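Local coordinates for scaffolding protein (Clostridium cellulolyticum, PDB 1G43) that probably attaches the cellulosome to crystalline cellulose, acting as the family IIIa cellulose-binding domain of its scaffoldin, at residues D131-A136 with Q144-F149; N20-R25 with L43-T48. One frame throughout, in Å; residues are numbered along the deposited sequence.

Interaction 1: residues D131-A136 with Q144-F149; sequences DWSYTA and QKISAF. With CA (calcium ion), chain B.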
loop_
_atom_site.group_PDB
_atom_site.type_symbol
_atom_site.label_atom_id
_atom_site.label_comp_id
_atom_site.label_asym_id
_atom_site.label_seq_id
_atom_site.Cartn_x
_atom_site.Cartn_y
_atom_site.Cartn_z
ATOM N N ASP A 131 -10.166 10.682 -4.856
ATOM C CA ASP A 131 -9.481 9.776 -3.950
ATOM C C ASP A 131 -8.296 10.498 -3.316
ATOM O O ASP A 131 -7.394 11.012 -3.985
ATOM C CB ASP A 131 -8.988 8.518 -4.671
ATOM C CG ASP A 131 -10.125 7.657 -5.157
ATOM O OD1 ASP A 131 -11.275 7.916 -4.769
ATOM O OD2 ASP A 131 -9.871 6.719 -5.927
ATOM N N TRP A 132 -8.325 10.516 -1.996
ATOM C CA TRP A 132 -7.321 11.140 -1.184
ATOM C C TRP A 132 -5.895 10.701 -1.511
ATOM O O TRP A 132 -5.017 11.536 -1.620
ATOM C CB TRP A 132 -7.624 10.841 0.277
ATOM C CG TRP A 132 -6.944 11.758 1.197
ATOM C CD1 TRP A 132 -7.349 13.012 1.557
ATOM C CD2 TRP A 132 -5.699 11.528 1.864
ATOM N NE1 TRP A 132 -6.435 13.576 2.409
ATOM C CE2 TRP A 132 -5.410 12.684 2.613
ATOM C CE3 TRP A 132 -4.801 10.454 1.901
ATOM C CZ2 TRP A 132 -4.262 12.797 3.386
ATOM C CZ3 TRP A 132 -3.667 10.564 2.667
ATOM C CH2 TRP A 132 -3.405 11.731 3.403
ATOM N N SER A 133 -5.645 9.404 -1.661
ATOM C CA SER A 133 -4.273 8.982 -1.948
ATOM C C SER A 133 -3.940 8.957 -3.431
ATOM O O SER A 133 -2.879 8.495 -3.808
ATOM C CB SER A 133 -4.001 7.588 -1.381
ATOM O OG SER A 133 -4.203 7.563 0.014
ATOM N N TYR A 134 -4.830 9.458 -4.273
ATOM C CA TYR A 134 -4.566 9.394 -5.695
ATOM C C TYR A 134 -3.759 10.493 -6.344
ATOM O O TYR A 134 -3.957 11.682 -6.119
ATOM C CB TYR A 134 -5.881 9.237 -6.493
ATOM C CG TYR A 134 -5.669 9.215 -8.020
ATOM C CD1 TYR A 134 -5.111 8.106 -8.656
ATOM C CD2 TYR A 134 -5.947 10.343 -8.803
ATOM C CE1 TYR A 134 -4.824 8.123 -10.047
ATOM C CE2 TYR A 134 -5.661 10.369 -10.195
ATOM C CZ TYR A 134 -5.100 9.259 -10.801
ATOM O OH TYR A 134 -4.802 9.290 -12.130
ATOM N N THR A 135 -2.820 10.050 -7.155
ATOM C CA THR A 135 -2.008 10.921 -7.968
ATOM C C THR A 135 -1.435 10.056 -9.074
ATOM O O THR A 135 -0.985 8.939 -8.843
ATOM C CB THR A 135 -0.872 11.605 -7.194
ATOM O OG1 THR A 135 -0.276 12.575 -8.057
ATOM C CG2 THR A 135 0.187 10.617 -6.764
ATOM N N ALA A 136 -1.477 10.569 -10.294
ATOM C CA ALA A 136 -0.946 9.816 -11.425
ATOM C C ALA A 136 0.564 9.834 -11.290
ATOM O O ALA A 136 1.186 10.867 -11.450
ATOM C CB ALA A 136 -1.378 10.453 -12.723
ATOM N N GLN A 144 3.569 11.362 -0.023
ATOM C CA GLN A 144 3.169 11.442 1.373
ATOM C C GLN A 144 1.696 11.184 1.674
ATOM O O GLN A 144 1.278 11.248 2.845
ATOM C CB GLN A 144 3.535 12.826 1.888
ATOM C CG GLN A 144 3.794 12.862 3.353
ATOM C CD GLN A 144 5.241 12.579 3.673
ATOM O OE1 GLN A 144 6.078 12.359 2.756
ATOM N NE2 GLN A 144 5.562 12.583 4.973
ATOM N N LYS A 145 0.901 10.918 0.640
ATOM C CA LYS A 145 -0.520 10.670 0.863
ATOM C C LYS A 145 -0.889 9.188 1.088
ATOM O O LYS A 145 -2.066 8.798 1.059
ATOM C CB LYS A 145 -1.366 11.255 -0.274
ATOM C CG LYS A 145 -1.458 12.776 -0.317
ATOM C CD LYS A 145 -1.944 13.329 0.992
ATOM C CE LYS A 145 -2.596 14.702 0.827
ATOM N NZ LYS A 145 -3.929 14.562 0.160
ATOM N N ILE A 146 0.118 8.356 1.304
ATOM C CA ILE A 146 -0.153 6.964 1.617
ATOM C C ILE A 146 0.540 6.750 2.949
ATOM O O ILE A 146 1.441 7.513 3.315
ATOM C CB ILE A 146 0.359 6.004 0.527
ATOM C CG1 ILE A 146 1.712 6.450 -0.012
ATOM C CG2 ILE A 146 -0.684 5.895 -0.583
ATOM C CD1 ILE A 146 2.876 5.738 0.634
ATOM N N SER A 147 0.126 5.745 3.700
ATOM C CA SER A 147 0.742 5.554 4.999
ATOM C C SER A 147 1.281 4.174 5.226
ATOM O O SER A 147 0.809 3.185 4.650
ATOM C CB SER A 147 -0.257 5.864 6.078
ATOM O OG SER A 147 -1.480 5.266 5.724
ATOM N N ALA A 148 2.286 4.131 6.085
ATOM C CA ALA A 148 2.946 2.905 6.459
ATOM C C ALA A 148 3.021 2.915 7.968
ATOM O O ALA A 148 3.451 3.915 8.569
ATOM C CB ALA A 148 4.329 2.852 5.869
ATOM N N PHE A 149 2.578 1.806 8.566
ATOM C CA PHE A 149 2.574 1.608 10.012
ATOM C C PHE A 149 3.458 0.441 10.361
ATOM O O PHE A 149 3.436 -0.595 9.700
ATOM C CB PHE A 149 1.180 1.275 10.530
ATOM C CG PHE A 149 0.209 2.402 10.426
ATOM C CD1 PHE A 149 -0.400 2.699 9.219
ATOM C CD2 PHE A 149 -0.080 3.178 11.533
ATOM C CE1 PHE A 149 -1.288 3.760 9.113
ATOM C CE2 PHE A 149 -0.966 4.242 11.438
ATOM C CZ PHE A 149 -1.571 4.530 10.209
HETATM CA CA CA B . -13.536 7.665 -5.789
HETATM O O HOH W 1 -12.038 5.462 -6.536
#

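Interaction 2: residues N20-R25 with L43-T48; sequences NSIYAR and LRYYYT. With CA (calcium ion), chain B.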
loop_
_atom_site.group_PDB
_atom_site.type_symbol
_atom_site.label_atom_id
_atom_site.label_comp_id
_atom_site.label_asym_id
_atom_site.label_seq_id
_atom_site.Cartn_x
_atom_site.Cartn_y
_atom_site.Cartn_z
ATOM N N ASN A 20 -11.268 1.116 -14.049
ATOM C CA ASN A 20 -11.943 0.040 -13.342
ATOM C C ASN A 20 -10.965 -0.756 -12.467
ATOM O O ASN A 20 -11.318 -1.779 -11.926
ATOM C CB ASN A 20 -12.647 -0.884 -14.305
ATOM C CG ASN A 20 -11.723 -1.425 -15.368
ATOM O OD1 ASN A 20 -10.497 -1.490 -15.191
ATOM N ND2 ASN A 20 -12.312 -1.850 -16.476
ATOM N N SER A 21 -9.735 -0.274 -12.353
ATOM C CA SER A 21 -8.708 -0.897 -11.507
ATOM C C SER A 21 -7.980 0.207 -10.778
ATOM O O SER A 21 -7.710 1.263 -11.346
ATOM C CB SER A 21 -7.642 -1.637 -12.312
ATOM O OG SER A 21 -8.079 -2.876 -12.763
ATOM N N ILE A 22 -7.659 -0.022 -9.525
ATOM C CA ILE A 22 -6.894 0.950 -8.786
ATOM C C ILE A 22 -5.580 0.220 -8.532
ATOM O O ILE A 22 -5.577 -0.915 -8.031
ATOM C CB ILE A 22 -7.631 1.358 -7.487
ATOM C CG1 ILE A 22 -8.994 1.937 -7.890
ATOM C CG2 ILE A 22 -6.777 2.315 -6.654
ATOM C CD1 ILE A 22 -9.719 2.852 -6.884
ATOM N N TYR A 23 -4.469 0.826 -8.930
ATOM C CA TYR A 23 -3.176 0.201 -8.709
ATOM C C TYR A 23 -2.546 0.908 -7.542
ATOM O O TYR A 23 -2.802 2.083 -7.362
ATOM C CB TYR A 23 -2.263 0.343 -9.929
ATOM C CG TYR A 23 -2.790 -0.349 -11.169
ATOM C CD1 TYR A 23 -3.839 0.204 -11.906
ATOM C CD2 TYR A 23 -2.295 -1.584 -11.558
ATOM C CE1 TYR A 23 -4.373 -0.460 -12.977
ATOM C CE2 TYR A 23 -2.824 -2.250 -12.625
ATOM C CZ TYR A 23 -3.862 -1.686 -13.328
ATOM O OH TYR A 23 -4.405 -2.364 -14.394
ATOM N N ALA A 24 -1.737 0.188 -6.759
ATOM C CA ALA A 24 -1.035 0.733 -5.610
ATOM C C ALA A 24 0.258 -0.072 -5.461
ATOM O O ALA A 24 0.229 -1.242 -5.072
ATOM C CB ALA A 24 -1.871 0.601 -4.376
ATOM N N ARG A 25 1.393 0.542 -5.781
ATOM C CA ARG A 25 2.669 -0.161 -5.680
ATOM C C ARG A 25 3.591 0.567 -4.744
ATOM O O ARG A 25 3.747 1.772 -4.835
ATOM C CB ARG A 25 3.288 -0.288 -7.061
ATOM C CG ARG A 25 2.345 -1.029 -8.014
ATOM C CD ARG A 25 2.685 -0.720 -9.433
ATOM N NE ARG A 25 1.867 -1.480 -10.364
ATOM C CZ ARG A 25 1.924 -1.322 -11.682
ATOM N NH1 ARG A 25 2.756 -0.438 -12.207
ATOM N NH2 ARG A 25 1.148 -2.046 -12.466
ATOM N N LEU A 43 0.291 -1.109 5.294
ATOM C CA LEU A 43 0.313 -0.024 4.336
ATOM C C LEU A 43 -1.151 0.349 4.087
ATOM O O LEU A 43 -2.022 -0.530 4.048
ATOM C CB LEU A 43 1.013 -0.489 3.048
ATOM C CG LEU A 43 2.535 -0.628 3.152
ATOM C CD1 LEU A 43 3.080 -1.551 2.091
ATOM C CD2 LEU A 43 3.172 0.748 3.036
ATOM N N ARG A 44 -1.423 1.641 3.940
ATOM C CA ARG A 44 -2.777 2.109 3.700
ATOM C C ARG A 44 -2.925 3.039 2.493
ATOM O O ARG A 44 -2.064 3.884 2.230
ATOM C CB ARG A 44 -3.299 2.838 4.921
ATOM C CG ARG A 44 -3.434 1.994 6.150
ATOM C CD ARG A 44 -4.100 2.823 7.202
ATOM N NE ARG A 44 -4.485 2.043 8.353
ATOM C CZ ARG A 44 -4.823 2.589 9.516
ATOM N NH1 ARG A 44 -4.821 3.908 9.642
ATOM N NH2 ARG A 44 -5.142 1.826 10.554
ATOM N N TYR A 45 -4.040 2.895 1.782
ATOM C CA TYR A 45 -4.332 3.705 0.588
ATOM C C TYR A 45 -5.764 4.211 0.712
ATOM O O TYR A 45 -6.699 3.433 0.606
ATOM C CB TYR A 45 -4.201 2.850 -0.680
ATOM C CG TYR A 45 -4.415 3.619 -1.976
ATOM C CD1 TYR A 45 -3.359 4.246 -2.609
ATOM C CD2 TYR A 45 -5.683 3.760 -2.526
ATOM C CE1 TYR A 45 -3.555 5.010 -3.762
ATOM C CE2 TYR A 45 -5.895 4.521 -3.685
ATOM C CZ TYR A 45 -4.818 5.149 -4.291
ATOM O OH TYR A 45 -5.002 5.952 -5.390
ATOM N N TYR A 46 -5.925 5.511 0.892
ATOM C CA TYR A 46 -7.245 6.100 1.088
ATOM C C TYR A 46 -8.010 6.528 -0.174
ATOM O O TYR A 46 -7.454 7.155 -1.050
ATOM C CB TYR A 46 -7.110 7.260 2.064
ATOM C CG TYR A 46 -6.696 6.830 3.467
ATOM C CD1 TYR A 46 -5.365 6.535 3.777
ATOM C CD2 TYR A 46 -7.642 6.722 4.475
ATOM C CE1 TYR A 46 -4.987 6.151 5.069
ATOM C CE2 TYR A 46 -7.288 6.335 5.761
ATOM C CZ TYR A 46 -5.958 6.054 6.058
ATOM O OH TYR A 46 -5.632 5.702 7.352
ATOM N N TYR A 47 -9.296 6.206 -0.253
ATOM C CA TYR A 47 -10.087 6.541 -1.437
ATOM C C TYR A 47 -11.564 6.732 -1.167
ATOM O O TYR A 47 -12.041 6.490 -0.049
ATOM C CB TYR A 47 -9.964 5.423 -2.474
ATOM C CG TYR A 47 -10.507 4.089 -1.987
ATOM C CD1 TYR A 47 -9.816 3.351 -1.034
ATOM C CD2 TYR A 47 -11.710 3.572 -2.466
ATOM C CE1 TYR A 47 -10.287 2.139 -0.566
ATOM C CE2 TYR A 47 -12.206 2.340 -2.003
ATOM C CZ TYR A 47 -11.472 1.631 -1.048
ATOM O OH TYR A 47 -11.865 0.405 -0.599
ATOM N N THR A 48 -12.290 7.182 -2.200
ATOM C CA THR A 48 -13.734 7.328 -2.099
ATOM C C THR A 48 -14.322 6.191 -2.914
ATOM O O THR A 48 -14.019 6.006 -4.088
ATOM C CB THR A 48 -14.281 8.705 -2.595
ATOM O OG1 THR A 48 -13.661 9.080 -3.827
ATOM C CG2 THR A 48 -14.053 9.790 -1.512
HETATM CA CA CA B . -13.536 7.665 -5.789
HETATM O O HOH W 2 -3.120 4.747 -7.035
HETATM O O HOH W 1 -12.038 5.462 -6.536
#

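Interaction 1: residues D131-A136 with Q144-F149
Trp132 swings CG away from its own backbone N (chi1 -162°), while Lys145 turns CG beside its backbone N and bends again at its second and fourth torsions; between them these rotations lay the lysine chain over one face of the indole, the two side chains crossing at about a right angle. The overlap is a compact example of how a lysine presents both its aliphatic chain and its ammonium group to one aromatic surface. Lys145 CD makes a CH-pi contact 3.5 Å from the centroid of the Trp132 six-membered ring. Farther along the chain, Lys145 NZ stands 3.6 Å from the centroid of the Trp132 five-membered ring, only 22° off its normal, a cation-pi contact in which the ammonium lies nearest CE2 and NE1.

Ser133 adds the polar half. Its OG donates to Lys145 O at 2.7 Å, although the position of that carbonyl is less certain, and the same hydroxyl is also bonded to Tyr46 N, so that it bridges the 144-149 segment and strand 41-47. Ser133 CB, one bond back from the hydroxyl, packs on Ile146 CG2 at 3.8 Å.

The segment 131-136 opens with a type I beta turn, closed by Tyr134 N to Asp131 O at 3.0 Å. At the head of this turn Asp131 OD1 binds the calcium ion at 2.5 Å, and OD2 accepts a bond from a water that is itself a calcium ligand. Trp132 and Ser133 therefore project from a turn that begins at the calcium site of this family IIIa beta-sandwich, a site completed by Thr48, Asp50, Asp127 and Asn130.

Interaction 2: residues N20-R25 with L43-T48
Ile22 lays its CG2 methyl against the ring of Tyr45, 3.8 Å from CE2, with the two side chains set at a slant to one another. Here the layers of the beta-sandwich meet by side-chain packing, with no direct hydrogen bond between the two segments. The methyl is placed by the isoleucine's first torsion, which puts CG2 opposite the backbone N and CG1 beside it (chi1 -59°). Tyr45 likewise holds CG opposite its backbone N (chi1 -177°), which sends the ring into the space between the strands, where Ile22 and Ala24 meet it obliquely. The touch from Ala24 is the looser one, its CB lying 4.3 Å from Tyr45 CD1. Ile22 and Ala24, two residues apart on one strand, thus meet the same ring, and all three residues are buried.

The tyrosine hydroxyl also reaches across, by way of a water. That water donates to Tyr45 OH at 2.8 Å and to Tyr23 O at 2.7 Å, linking the phenol to the backbone of the facing strand and giving the hydroxyl of this buried residue a polar partner.

On the other side of strand 41-47, Arg44 NH1 donates to Tyr46 OH at 3.0 Å, a bent bond (136°) whose acceptor lies out of the guanidinium plane. Just past the strand, Thr48 grips the calcium ion twice, through O and OG1, each at 2.4 Å.

In the sandwich, strand 18-30 is paired with strand 111-120, and Ile22 also packs on Phe118 there; strand 41-47 runs in the facing sheet between strands 91-99 and 147-150, with Tyr45 also touching Ser133 and Tyr134 in the loop.

Overall arrangement
Interaction 2 closes before interaction 1 opens along the chain, and their centres lie about 8 Å apart in one CBM3 domain. Strands 41-47 and 147-150 are antiparallel neighbours in the five-stranded sheet, with Ser147 O 2.8 Å from Arg44 N, a probable hydrogen bond. Interaction 2 joins that sheet to strand 18-30 in the opposite layer, whereas interaction 1 joins the turn at the calcium site to the residues leading into strand 147-150. A shared calcium ion and one of its waters provide a second connection, since Asp131 and Thr48 both bind the metal. The calcium thus joins the end of strand 41-47 to the distant 131-136 turn, consistent with a structural role.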